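Local coordinates for protein phosphoribosylformylglycinamidine synthase 2 (Thermus thermophilus, PDB 3VIU) that belongs to the AIR synthase-related (PurM-like) family, carries two repeats of that fold, and binds adenosine-5'-diphosphate and a magnesium ion, at residues A[30-35]-A[295-300]. Residues are numbered along the deposited sequence; the frame is centred on the assembly and turned at random.
Sequences ELLLFK and TPEELL
Leu-33 rests its CD2 methyl against Leu-300, touching both the CD1 methyl, at 4.0 Å, and the CB methylene of that residue, and the two branched ends pass each other at a slant. One turn back on helix 296-301, Glu-297 receives Leu-32, whose CD2 rests on the aliphatic root of the glutamate, 3.7 Å from CG. With chi1 at 65° and a bend at chi2 (-81°), the glutamate chain folds back toward its own helix start, carrying the carboxylate away from the leucine; there OE1 accepts a weak 2.9 Å hydrogen bond from OG1 of Thr-295, the N-cap residue. At the same end, Thr-295 N donates to OE2 of Glu-298 at 2.8 Å, its N-H tilted well out of the carboxylate plane, and Arg-206 forms a salt bridge with that oxygen. Ile-8 of helix 2-8 also touches Leu-32, while Val-345 of strand 342-347 lies against Leu-300. The contact thus joins the N-terminal linker region to the first AIR synthase-related C-terminal domain through carbon atoms alone; packing holds the two segments together, and the hydrogen bonds of Thr-295 serve the start of helix 296-301 instead of bridging the helices.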
# COMPACT_ATOMS: atom_id res chain seq x y z
N GLU A 30 17.53 9.32 28.28
CA GLU A 30 17.54 10.22 27.14
C GLU A 30 18.31 9.61 25.96
O GLU A 30 17.91 9.76 24.80
CB GLU A 30 18.16 11.56 27.54
CG GLU A 30 17.28 12.35 28.51
CD GLU A 30 17.94 13.60 29.05
OE1 GLU A 30 17.20 14.49 29.54
OE2 GLU A 30 19.19 13.69 29.00
N LEU A 31 19.40 8.90 26.26
CA LEU A 31 20.19 8.28 25.21
C LEU A 31 19.32 7.25 24.49
O LEU A 31 19.26 7.21 23.26
CB LEU A 31 21.42 7.59 25.80
CG LEU A 31 22.76 7.84 25.09
CD1 LEU A 31 23.78 6.87 25.63
CD2 LEU A 31 22.63 7.65 23.59
N LEU A 32 18.64 6.41 25.27
CA LEU A 32 17.77 5.38 24.72
C LEU A 32 16.66 6.00 23.86
O LEU A 32 16.25 5.40 22.86
CB LEU A 32 17.18 4.53 25.85
CG LEU A 32 17.89 3.20 26.17
CD1 LEU A 32 19.37 3.30 25.91
CD2 LEU A 32 17.63 2.81 27.62
N LEU A 33 16.19 7.18 24.23
CA LEU A 33 15.15 7.85 23.46
C LEU A 33 15.67 8.22 22.06
O LEU A 33 14.99 8.00 21.05
CB LEU A 33 14.67 9.12 24.18
CG LEU A 33 13.99 8.97 25.56
CD1 LEU A 33 13.56 10.34 26.06
CD2 LEU A 33 12.79 8.04 25.46
N PHE A 34 16.88 8.78 22.00
CA PHE A 34 17.46 9.15 20.73
C PHE A 34 17.75 7.95 19.84
O PHE A 34 17.47 7.97 18.65
CB PHE A 34 18.75 9.95 20.93
CG PHE A 34 18.51 11.41 21.21
CD1 PHE A 34 18.52 11.90 22.51
CD2 PHE A 34 18.26 12.29 20.16
CE1 PHE A 34 18.27 13.25 22.76
CE2 PHE A 34 18.01 13.63 20.41
CZ PHE A 34 18.02 14.11 21.71
N LYS A 35 18.31 6.89 20.43
CA LYS A 35 18.62 5.70 19.67
C LYS A 35 17.41 5.29 18.84
O LYS A 35 17.54 4.93 17.67
CB LYS A 35 19.02 4.54 20.60
CG LYS A 35 19.37 3.26 19.85
CD LYS A 35 19.57 2.06 20.78
CE LYS A 35 18.27 1.66 21.48
NZ LYS A 35 18.41 0.40 22.28
N THR A 295 10.80 -0.08 34.40
CA THR A 295 11.66 1.09 34.49
C THR A 295 11.22 2.22 33.56
O THR A 295 10.43 2.00 32.64
CB THR A 295 13.10 0.71 34.16
OG1 THR A 295 13.16 0.16 32.83
CG2 THR A 295 13.61 -0.32 35.15
N PRO A 296 11.70 3.44 33.81
CA PRO A 296 11.31 4.56 32.95
C PRO A 296 11.45 4.29 31.45
O PRO A 296 10.49 4.46 30.71
CB PRO A 296 12.20 5.69 33.45
CG PRO A 296 12.24 5.42 34.92
CD PRO A 296 12.47 3.92 34.98
N GLU A 297 12.63 3.87 31.00
CA GLU A 297 12.82 3.61 29.57
C GLU A 297 11.86 2.54 29.02
O GLU A 297 11.40 2.65 27.89
CB GLU A 297 14.28 3.23 29.25
CG GLU A 297 14.79 1.92 29.85
CD GLU A 297 15.23 2.06 31.30
OE1 GLU A 297 15.76 1.08 31.85
OE2 GLU A 297 15.04 3.15 31.88
N GLU A 298 11.55 1.53 29.83
CA GLU A 298 10.62 0.48 29.41
C GLU A 298 9.24 1.04 29.13
O GLU A 298 8.59 0.67 28.15
CB GLU A 298 10.51 -0.59 30.50
CG GLU A 298 11.70 -1.53 30.55
CD GLU A 298 11.64 -2.48 31.73
OE1 GLU A 298 12.41 -3.46 31.73
OE2 GLU A 298 10.83 -2.24 32.66
N LEU A 299 8.77 1.93 29.99
CA LEU A 299 7.46 2.52 29.80
C LEU A 299 7.50 3.44 28.59
O LEU A 299 6.61 3.39 27.73
CB LEU A 299 7.04 3.31 31.05
CG LEU A 299 6.81 2.46 32.31
CD1 LEU A 299 6.68 3.35 33.53
CD2 LEU A 299 5.55 1.61 32.12
N LEU A 300 8.55 4.24 28.50
CA LEU A 300 8.72 5.19 27.41
C LEU A 300 8.86 4.58 26.02
O LEU A 300 8.36 5.12 25.04
CB LEU A 300 9.92 6.09 27.67
CG LEU A 300 9.79 7.17 28.75
CD1 LEU A 300 11.16 7.70 29.11
CD2 LEU A 300 8.91 8.29 28.23